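Local coordinates for protein glucose-6-phosphate 1-dehydrogenase (PDB 4LGV) that probably catalyses the NADP+-dependent oxidation of glucose 6-phosphate to 6-phosphogluconolactone, the entry step of the pentose phosphate pathway, at residues K45-F48 with R49-R53; Y52-E55 with R56-E59; S289-P292 with E293-V296. All coordinates share one frame; numbering follows the deposited sequence. Where two conformers were deposited one is given.

Contact 1: K45-F48 with R49-R53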
ATOM      1  N   LYS A  45      46.631  14.573 -19.637  1.00 31.61           N
ATOM      2  CA  LYS A  45      45.622  15.381 -18.935  1.00 32.03           C
ATOM      3  C   LYS A  45      45.321  14.743 -17.566  1.00 32.36           C
ATOM      4  O   LYS A  45      45.288  15.460 -16.575  1.00 32.83           O
ATOM      5  CB  LYS A  45      44.344  15.638 -19.772  1.00 31.86           C
ATOM      6  N   MET A  46      45.200  13.407 -17.519  1.00 32.56           N
ATOM      7  CA  MET A  46      44.677  12.700 -16.379  1.00 32.08           C
ATOM      8  C   MET A  46      45.575  11.592 -15.824  1.00 28.66           C
ATOM      9  O   MET A  46      45.743  11.499 -14.602  1.00 27.57           O
ATOM     10  CB  MET A  46      43.294  12.054 -16.724  1.00 37.29           C
ATOM     11  CG  MET A  46      42.147  12.999 -17.105  1.00 42.94           C
ATOM     12  SD  MET A  46      41.537  14.163 -15.840  1.00 48.82           S
ATOM     13  CE  MET A  46      41.871  13.357 -14.307  1.00 47.77           C
ATOM     14  N   THR A  47      46.065  10.682 -16.660  1.00 26.24           N
ATOM     15  CA  THR A  47      46.592   9.415 -16.096  1.00 25.35           C
ATOM     16  C   THR A  47      47.820   9.599 -15.217  1.00 24.37           C
ATOM     17  O   THR A  47      47.896   9.070 -14.108  1.00 23.43           O
ATOM     18  CB  THR A  47      46.897   8.376 -17.178  1.00 25.67           C
ATOM     19  OG1 THR A  47      45.793   8.298 -18.085  1.00 25.20           O
ATOM     20  CG2 THR A  47      47.162   7.055 -16.571  1.00 25.21           C
ATOM     21  N   PHE A  48      48.781  10.385 -15.694  1.00 24.27           N
ATOM     22  CA  PHE A  48      49.974  10.667 -14.892  1.00 23.97           C
ATOM     23  C   PHE A  48      49.661  11.289 -13.523  1.00 24.26           C
ATOM     24  O   PHE A  48      50.177  10.841 -12.479  1.00 23.77           O
ATOM     25  CB  PHE A  48      50.934  11.544 -15.637  1.00 23.90           C
ATOM     26  CG  PHE A  48      51.734  10.820 -16.674  1.00 24.62           C
ATOM     27  CD1 PHE A  48      52.454   9.707 -16.352  1.00 23.95           C
ATOM     28  CD2 PHE A  48      51.809  11.309 -17.975  1.00 25.83           C
ATOM     29  CE1 PHE A  48      53.192   9.064 -17.295  1.00 25.17           C
ATOM     30  CE2 PHE A  48      52.569  10.655 -18.939  1.00 26.59           C
ATOM     31  CZ  PHE A  48      53.253   9.525 -18.595  1.00 25.59           C
ATOM     32  N   ARG A  49      48.812  12.295 -13.517  1.00 24.66           N
ATOM     33  CA  ARG A  49      48.338  12.888 -12.259  1.00 25.99           C
ATOM     34  C   ARG A  49      47.661  11.873 -11.323  1.00 25.57           C
ATOM     35  O   ARG A  49      47.929  11.831 -10.121  1.00 27.29           O
ATOM     36  CB  ARG A  49      47.360  14.016 -12.574  1.00 27.29           C
ATOM     37  CG  ARG A  49      47.074  14.898 -11.375  1.00 28.85           C
ATOM     38  CD  ARG A  49      45.801  15.695 -11.574  1.00 29.43           C
ATOM     39  NE  ARG A  49      45.550  16.491 -10.410  1.00 30.61           N
ATOM     40  CZ  ARG A  49      44.643  17.459 -10.327  1.00 32.37           C
ATOM     41  NH1 ARG A  49      43.842  17.744 -11.360  1.00 32.96           N
ATOM     42  NH2 ARG A  49      44.509  18.118  -9.178  1.00 31.97           N
ATOM     43  N   ALA A  50      46.814  11.030 -11.883  1.00 26.27           N
ATOM     44  CA  ALA A  50      46.115  10.002 -11.101  1.00 26.35           C
ATOM     45  C   ALA A  50      47.090   8.987 -10.486  1.00 26.99           C
ATOM     46  O   ALA A  50      46.975   8.688  -9.305  1.00 26.34           O
ATOM     47  CB  ALA A  50      45.119   9.301 -11.966  1.00 27.60           C
ATOM     48  N   LEU A  51      48.098   8.547 -11.262  1.00 24.99           N
ATOM     49  CA  LEU A  51      49.095   7.678 -10.728  1.00 25.22           C
ATOM     50  C   LEU A  51      49.920   8.349  -9.611  1.00 25.22           C
ATOM     51  O   LEU A  51      50.214   7.751  -8.553  1.00 23.70           O
ATOM     52  CB  LEU A  51      50.035   7.208 -11.842  1.00 26.73           C
ATOM     53  CG  LEU A  51      49.389   6.315 -12.898  1.00 26.15           C
ATOM     54  CD1 LEU A  51      50.355   6.078 -14.046  1.00 25.64           C
ATOM     55  CD2 LEU A  51      48.979   5.016 -12.289  1.00 25.81           C
ATOM     56  N   TYR A  52      50.278   9.602  -9.848  1.00 24.96           N
ATOM     57  CA  TYR A  52      50.994  10.406  -8.850  1.00 25.06           C
ATOM     58  C   TYR A  52      50.204  10.465  -7.555  1.00 25.74           C
ATOM     59  O   TYR A  52      50.776  10.293  -6.440  1.00 25.84           O
ATOM     60  CB  TYR A  52      51.282  11.823  -9.400  1.00 24.67           C
ATOM     61  CG  TYR A  52      51.873  12.755  -8.399  1.00 24.54           C
ATOM     62  CD1 TYR A  52      53.250  12.785  -8.178  1.00 24.98           C
ATOM     63  CD2 TYR A  52      51.067  13.609  -7.635  1.00 24.82           C
ATOM     64  CE1 TYR A  52      53.791  13.582  -7.181  1.00 25.13           C
ATOM     65  CE2 TYR A  52      51.612  14.441  -6.657  1.00 25.27           C
ATOM     66  CZ  TYR A  52      52.956  14.426  -6.452  1.00 25.24           C
ATOM     67  OH  TYR A  52      53.483  15.250  -5.497  1.00 29.07           O
ATOM     68  N   ARG A  53      48.898  10.721  -7.658  1.00 25.49           N
ATOM     69  CA  ARG A  53      48.058  10.860  -6.434  1.00 26.29           C
ATOM     70  C   ARG A  53      47.915   9.536  -5.700  1.00 26.62           C
ATOM     71  O   ARG A  53      47.929   9.475  -4.476  1.00 25.99           O
ATOM     72  CB  ARG A  53      46.678  11.432  -6.772  1.00 27.34           C
ATOM     73  CG  ARG A  53      46.716  12.889  -7.228  1.00 28.17           C
ATOM     74  CD  ARG A  53      45.412  13.321  -7.893  1.00 30.69           C
ATOM     75  NE  ARG A  53      44.227  13.214  -7.039  1.00 31.28           N
ATOM     76  CZ  ARG A  53      43.757  14.185  -6.257  1.00 32.18           C
ATOM     77  NH1 ARG A  53      44.314  15.369  -6.217  1.00 31.92           N
ATOM     78  NH2 ARG A  53      42.678  13.959  -5.532  1.00 34.16           N
TER

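Contact 2: Y52-E55 with R56-E59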
ATOM      1  N   TYR A  52      50.278   9.602  -9.848  1.00 24.96           N
ATOM      2  CA  TYR A  52      50.994  10.406  -8.850  1.00 25.06           C
ATOM      3  C   TYR A  52      50.204  10.465  -7.555  1.00 25.74           C
ATOM      4  O   TYR A  52      50.776  10.293  -6.440  1.00 25.84           O
ATOM      5  CB  TYR A  52      51.282  11.823  -9.400  1.00 24.67           C
ATOM      6  CG  TYR A  52      51.873  12.755  -8.399  1.00 24.54           C
ATOM      7  CD1 TYR A  52      53.250  12.785  -8.178  1.00 24.98           C
ATOM      8  CD2 TYR A  52      51.067  13.609  -7.635  1.00 24.82           C
ATOM      9  CE1 TYR A  52      53.791  13.582  -7.181  1.00 25.13           C
ATOM     10  CE2 TYR A  52      51.612  14.441  -6.657  1.00 25.27           C
ATOM     11  CZ  TYR A  52      52.956  14.426  -6.452  1.00 25.24           C
ATOM     12  OH  TYR A  52      53.483  15.250  -5.497  1.00 29.07           O
ATOM     13  N   ARG A  53      48.898  10.721  -7.658  1.00 25.49           N
ATOM     14  CA  ARG A  53      48.058  10.860  -6.434  1.00 26.29           C
ATOM     15  C   ARG A  53      47.915   9.536  -5.700  1.00 26.62           C
ATOM     16  O   ARG A  53      47.929   9.475  -4.476  1.00 25.99           O
ATOM     17  CB  ARG A  53      46.678  11.432  -6.772  1.00 27.34           C
ATOM     18  CG  ARG A  53      46.716  12.889  -7.228  1.00 28.17           C
ATOM     19  CD  ARG A  53      45.412  13.321  -7.893  1.00 30.69           C
ATOM     20  NE  ARG A  53      44.227  13.214  -7.039  1.00 31.28           N
ATOM     21  CZ  ARG A  53      43.757  14.185  -6.257  1.00 32.18           C
ATOM     22  NH1 ARG A  53      44.314  15.369  -6.217  1.00 31.92           N
ATOM     23  NH2 ARG A  53      42.678  13.959  -5.532  1.00 34.16           N
ATOM     24  N   LEU A  54      47.840   8.450  -6.452  1.00 28.12           N
ATOM     25  CA  LEU A  54      47.752   7.133  -5.830  1.00 28.57           C
ATOM     26  C   LEU A  54      49.070   6.849  -5.117  1.00 29.90           C
ATOM     27  O   LEU A  54      49.072   6.318  -4.005  1.00 30.45           O
ATOM     28  CB  LEU A  54      47.414   6.065  -6.850  1.00 29.22           C
ATOM     29  CG  LEU A  54      45.990   6.071  -7.437  1.00 29.59           C
ATOM     30  CD1 LEU A  54      45.927   5.225  -8.709  1.00 30.19           C
ATOM     31  CD2 LEU A  54      44.985   5.548  -6.448  1.00 30.52           C
ATOM     32  N   GLU A  55      50.187   7.246  -5.731  1.00 29.34           N
ATOM     33  CA  GLU A  55      51.497   7.112  -5.088  1.00 29.57           C
ATOM     34  C   GLU A  55      51.594   7.920  -3.820  1.00 29.96           C
ATOM     35  O   GLU A  55      52.064   7.427  -2.801  1.00 31.28           O
ATOM     36  CB  GLU A  55      52.605   7.554  -6.033  1.00 29.52           C
ATOM     37  CG  GLU A  55      54.006   7.333  -5.501  1.00 29.13           C
ATOM     38  CD  GLU A  55      54.329   5.876  -5.438  1.00 29.82           C
ATOM     39  OE1 GLU A  55      54.493   5.253  -6.504  1.00 29.18           O
ATOM     40  OE2 GLU A  55      54.389   5.337  -4.330  1.00 30.77           O
ATOM     41  N   ARG A  56      51.157   9.164  -3.864  1.00 30.18           N
ATOM     42  CA  ARG A  56      51.109   9.953  -2.654  1.00 31.66           C
ATOM     43  C   ARG A  56      50.318   9.303  -1.516  1.00 33.47           C
ATOM     44  O   ARG A  56      50.706   9.397  -0.376  1.00 35.63           O
ATOM     45  CB  ARG A  56      50.542  11.363  -2.918  1.00 31.14           C
ATOM     46  CG  ARG A  56      50.549  12.247  -1.658  1.00 31.14           C
ATOM     47  CD  ARG A  56      50.237  13.693  -2.012  1.00 32.18           C
ATOM     48  NE  ARG A  56      48.876  13.822  -2.551  1.00 34.67           N
ATOM     49  CZ  ARG A  56      48.472  14.688  -3.490  1.00 35.03           C
ATOM     50  NH1 ARG A  56      49.311  15.567  -4.025  1.00 34.76           N
ATOM     51  NH2 ARG A  56      47.191  14.680  -3.871  1.00 35.07           N
ATOM     52  N   ARG A  57      49.177   8.709  -1.835  1.00 36.74           N
ATOM     53  CA  ARG A  57      48.340   8.010  -0.843  1.00 39.44           C
ATOM     54  C   ARG A  57      48.880   6.606  -0.506  1.00 39.56           C
ATOM     55  O   ARG A  57      48.234   5.852   0.224  1.00 39.00           O
ATOM     56  CB  ARG A  57      46.915   7.856  -1.374  1.00 38.71           C
ATOM     57  CG  ARG A  57      46.188   9.171  -1.513  1.00 41.44           C
ATOM     58  CD  ARG A  57      44.679   8.993  -1.632  1.00 43.96           C
ATOM     59  NE  ARG A  57      44.314   8.451  -2.928  1.00 44.48           N
ATOM     60  CZ  ARG A  57      44.125   9.174  -4.043  1.00 49.65           C
ATOM     61  NH1 ARG A  57      44.253  10.496  -4.047  1.00 49.44           N
ATOM     62  NH2 ARG A  57      43.807   8.564  -5.184  1.00 50.75           N
ATOM     63  N   GLU A  58      50.043   6.268  -1.065  1.00 39.27           N
ATOM     64  CA  GLU A  58      50.702   4.978  -0.855  1.00 40.55           C
ATOM     65  C   GLU A  58      49.854   3.805  -1.345  1.00 40.25           C
ATOM     66  O   GLU A  58      49.931   2.734  -0.808  1.00 40.57           O
ATOM     67  CB  GLU A  58      51.098   4.795   0.609  1.00 43.73           C
ATOM     68  CG  GLU A  58      52.080   5.869   1.098  1.00 48.60           C
ATOM     69  CD  GLU A  58      52.390   5.818   2.583  1.00 50.84           C
ATOM     70  OE1 GLU A  58      51.705   5.113   3.351  1.00 58.39           O
ATOM     71  OE2 GLU A  58      53.320   6.506   2.986  1.00 51.69           O
ATOM     72  N   GLU A  59      49.086   4.013  -2.402  1.00 40.34           N
ATOM     73  CA  GLU A  59      48.223   2.982  -2.947  1.00 40.41           C
ATOM     74  C   GLU A  59      48.791   2.250  -4.182  1.00 38.99           C
ATOM     75  O   GLU A  59      48.199   1.283  -4.629  1.00 38.09           O
ATOM     76  CB  GLU A  59      46.823   3.550  -3.217  1.00 41.33           C
ATOM     77  CG  GLU A  59      46.044   3.818  -1.923  1.00 45.69           C
ATOM     78  CD  GLU A  59      44.735   4.613  -2.123  1.00 48.89           C
ATOM     79  OE1 GLU A  59      44.573   5.380  -3.088  1.00 49.42           O
ATOM     80  OE2 GLU A  59      43.835   4.476  -1.288  1.00 58.07           O
TER
HETATM   81  O   HOH W   1      51.693  16.291  -3.617  1.00 41.75           O

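Contact 3: S289-P292 with E293-V296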
ATOM      1  N   SER A 289      12.344   1.832 -26.646  1.00 28.51           N
ATOM      2  CA  SER A 289      13.231   2.733 -27.345  0.61 30.12           C
ATOM      3  C   SER A 289      12.670   4.159 -27.373  1.00 29.83           C
ATOM      4  O   SER A 289      11.478   4.359 -27.380  1.00 28.93           O
ATOM      5  CB  SER A 289      13.506   2.187 -28.748  0.61 30.93           C
ATOM      6  OG  SER A 289      12.304   2.045 -29.469  0.61 30.04           O
ATOM      7  N   LEU A 290      13.562   5.133 -27.401  1.00 31.37           N
ATOM      8  CA  LEU A 290      13.130   6.533 -27.404  1.00 32.79           C
ATOM      9  C   LEU A 290      12.282   6.877 -28.639  1.00 35.08           C
ATOM     10  O   LEU A 290      12.535   6.362 -29.742  1.00 34.13           O
ATOM     11  CB  LEU A 290      14.326   7.469 -27.358  1.00 33.39           C
ATOM     12  CG  LEU A 290      15.236   7.396 -26.157  1.00 32.57           C
ATOM     13  CD1 LEU A 290      16.385   8.338 -26.352  1.00 32.50           C
ATOM     14  CD2 LEU A 290      14.468   7.767 -24.914  1.00 33.87           C
ATOM     15  N   ASP A 291      11.288   7.747 -28.408  1.00 37.96           N
ATOM     16  CA  ASP A 291      10.517   8.418 -29.453  1.00 41.36           C
ATOM     17  C   ASP A 291      11.243   9.715 -29.930  1.00 42.45           C
ATOM     18  O   ASP A 291      11.289  10.712 -29.216  1.00 41.79           O
ATOM     19  CB  ASP A 291       9.139   8.785 -28.920  1.00 43.35           C
ATOM     20  CG  ASP A 291       8.207   9.324 -30.014  1.00 47.32           C
ATOM     21  OD1 ASP A 291       8.693   9.623 -31.133  1.00 50.68           O
ATOM     22  OD2 ASP A 291       6.990   9.391 -29.758  1.00 49.56           O
ATOM     23  N   PRO A 292      11.794   9.724 -31.155  1.00 44.86           N
ATOM     24  CA  PRO A 292      12.520  10.929 -31.663  1.00 46.60           C
ATOM     25  C   PRO A 292      11.687  12.228 -31.663  1.00 45.07           C
ATOM     26  O   PRO A 292      12.265  13.290 -31.623  1.00 47.17           O
ATOM     27  CB  PRO A 292      12.903  10.545 -33.112  1.00 48.00           C
ATOM     28  CG  PRO A 292      12.809   9.058 -33.138  1.00 49.46           C
ATOM     29  CD  PRO A 292      11.685   8.694 -32.186  1.00 46.49           C
ATOM     30  N   GLU A 293      10.354  12.117 -31.709  1.00 44.94           N
ATOM     31  CA  GLU A 293       9.458  13.278 -31.668  1.00 46.60           C
ATOM     32  C   GLU A 293       9.390  13.872 -30.291  1.00 46.32           C
ATOM     33  O   GLU A 293       8.928  14.980 -30.119  1.00 45.71           O
ATOM     34  CB  GLU A 293       8.023  12.922 -32.106  1.00 47.45           C
ATOM     35  CG  GLU A 293       7.892  12.156 -33.425  1.00 50.45           C
ATOM     36  CD  GLU A 293       8.491  12.877 -34.619  1.00 53.43           C
ATOM     37  OE1 GLU A 293       8.617  14.123 -34.559  1.00 57.66           O
ATOM     38  OE2 GLU A 293       8.839  12.194 -35.620  1.00 56.93           O
ATOM     39  N   HIS A 294       9.814  13.123 -29.288  1.00 48.45           N
ATOM     40  CA  HIS A 294       9.836  13.641 -27.920  1.00 52.78           C
ATOM     41  C   HIS A 294      11.289  13.908 -27.476  1.00 49.51           C
ATOM     42  O   HIS A 294      11.615  13.786 -26.278  1.00 43.53           O
ATOM     43  CB  HIS A 294       9.132  12.644 -26.973  1.00 55.29           C
ATOM     44  CG  HIS A 294       7.646  12.562 -27.166  1.00 60.48           C
ATOM     45  ND1 HIS A 294       6.856  13.653 -27.484  1.00 68.12           N
ATOM     46  CD2 HIS A 294       6.815  11.495 -27.133  1.00 62.19           C
ATOM     47  CE1 HIS A 294       5.602  13.258 -27.629  1.00 66.99           C
ATOM     48  NE2 HIS A 294       5.552  11.952 -27.429  1.00 66.99           N
ATOM     49  N   CYS A 295      12.149  14.184 -28.458  1.00 47.03           N
ATOM     50  CA  CYS A 295      13.538  14.448 -28.215  1.00 49.13           C
ATOM     51  C   CYS A 295      13.929  15.794 -28.850  1.00 50.97           C
ATOM     52  O   CYS A 295      13.705  16.021 -30.033  1.00 55.50           O
ATOM     53  CB  CYS A 295      14.404  13.324 -28.762  1.00 48.65           C
ATOM     54  SG  CYS A 295      16.185  13.585 -28.487  1.00 51.65           S
ATOM     55  N   VAL A 296      14.528  16.667 -28.047  1.00 47.16           N
ATOM     56  CA  VAL A 296      14.899  18.002 -28.466  1.00 46.01           C
ATOM     57  C   VAL A 296      16.413  18.134 -28.429  1.00 45.95           C
ATOM     58  O   VAL A 296      17.061  17.890 -27.393  1.00 43.69           O
ATOM     59  CB  VAL A 296      14.246  19.044 -27.541  1.00 46.80           C
ATOM     60  CG1 VAL A 296      14.827  20.428 -27.762  1.00 48.62           C
ATOM     61  CG2 VAL A 296      12.736  19.066 -27.767  1.00 46.41           C
TER

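Contact 1: K45-F48 with R49-R53
Leu-51 N donates to Thr-47 O across 2.9 Å in a nearly straight bond (166° at the hydrogen), and the branch carbon Leu-51 CG packs against the same carbonyl, 3.4 Å from Thr-47 O. These residues form the middle of helix 41-56, which makes the crossover between strands 32-36 and 64-68 in the first beta-alpha-beta unit of the Rossmann-type coenzyme domain. They illustrate how successive turns share out the faces of a buried helix. The bonds on either side repeat the step: Ala-50 N donates to Met-46 O at 3.0 Å, and Tyr-52 N to Phe-48 O at 2.9 Å, although a wider pi-type turn runs through residues 45-47.

The side chains spread over several neighbours. Thr-47 and Leu-51 lie alongside one another on the same flank, methyl Thr-47 CG2 being 4.2 Å from Leu-51 CD1. With CG2 anti to the backbone N, Thr-47 keeps OG1 beside that nitrogen (chi1 -47°), where the buried hydroxyl is satisfied beyond the helix by Tyr-416 OH and Glu-135 OE1. Leu-51 continues onto Leu-33 and Ile-35 of strand 32-36, while Phe-48 packs on Leu-77, Ala-81 and Ala-84 of helix 74-87. The polar ends of the next turn also leave the contact, Arg-49 stretching with an extended chain to a salt bridge with Glu-90 and Tyr-52 OH accepting a hydrogen bond from Asp-93 N. Their bases stay behind: Arg-49 CB lies 3.6 Å from Met-46 O, and Tyr-52 CB sits 3.4 Å from Phe-48 O.

Contact 2: Y52-E55 with R56-E59
Leu-54 and Arg-57 meet in the close-packed part of this helix end. Leu-54 CD2 is 3.5 Å from Arg-57 NH2 and 3.4 Å from Glu-59 OE1, so one methyl lies against both members of an ion pair. Arg-57 NE donates to Glu-59 OE1 at 3.1 Å, nearly in the guanidinium plane but from above the carboxylate plane. A bend at chi3 (-72°) folds the Arg-57 group back, with Arg-53 O 3.8 Å above its centre.

The solvent side belongs to Glu-58, which points away and merely brushes Glu-55 O with its CG, 4.2 Å off. Separately, Arg-56 NH1 comes to the Tyr-52 ring edge, 3.7 Å from Tyr-52 CE2, the two planes almost perpendicular. A water lies between Arg-56 NH1 and Tyr-52 OH, which also meets Asp-93 N. The gathered arginines share acids: Arg-53 and Arg-56 both pair with Glu-90, Arg-53 and Arg-57 with Glu-417, which probably offsets their like charges.

Behind these side chains the backbone turns out of the helix. Glu-59 N reaches back to Leu-54 O at 2.8 Å and Glu-58 N to Glu-55 O at 2.9 Å, while Glu-58 takes a positive phi of 62°: the Schellman motif that ends many alpha-helices.

Contact 3: S289-P292 with E293-V296
The carboxylate of Asp-291 is turned back over the following residues by its first torsion, which sets CG anti to the backbone N (chi1 -172°), while His-294, with CG beside its own N (chi1 -70°), brings its ring to the same spot. Between them the chain makes a tight turn, a worked case of one aspartate serving as side-chain and main-chain acceptor at once. Asp-291 OD1 takes the N-H of Glu-293 at 3.1 Å, closing an Asx turn; that N-H comes in from above the carboxylate plane. Asp-291 O takes the N-H of His-294 at 2.8 Å, closing a type I beta turn with Pro-292 and Glu-293 at its corners. Pro-292 suits the first corner, since its ring already fixes a phi near the one needed there. A weak bond from Cys-295 N to Pro-292 O, 3.3 Å long, extends the turn by a further step.

The turn leads from the loop after helix 273-284 into strand 295-300 of the large mixed sheet. Around it, Pro-292 touches Pro-446 and Cys-295 touches Val-447, both on helix 434-449; Glu-293 is exposed, and His-294, though exposed, leans on Arg-322.

Asp-291 OD2 lies 3.4 Å from His-294 CD2 and 3.7 Å from His-294 NE2, the carboxylate and ring planes 64° apart. Glu-293 CB and CG pass the other oxygen, each 3.5 Å from Asp-291 OD1. The nearby carboxylate of Asp-291 may favour a protonated His-294, but Arg-322 would probably work against it, leaving the net shift undecided.

How the contacts relate
Contacts 1 and 2 are consecutive stages of one helix, 41-56: they share Tyr-52 and Arg-53, their centres lie about 10 Å apart, and the body of the crossover in the first passes into its C-terminal end in the second. Glu-90 ties the two together, pairing with arginines of both. A bound glycerol, probably from the crystallisation liquor, is hydrogen-bonded to Arg-53 NH2 and lies near Arg-49 as well; whether it marks a pocket is not established. Contact 3 stands apart, in the C-terminal domain on the opposite side of the chain's centre, about 39 Å from contact 1 and about 45 Å from contact 2 between centres, with nearest atoms about 27 and 34 Å away respectively.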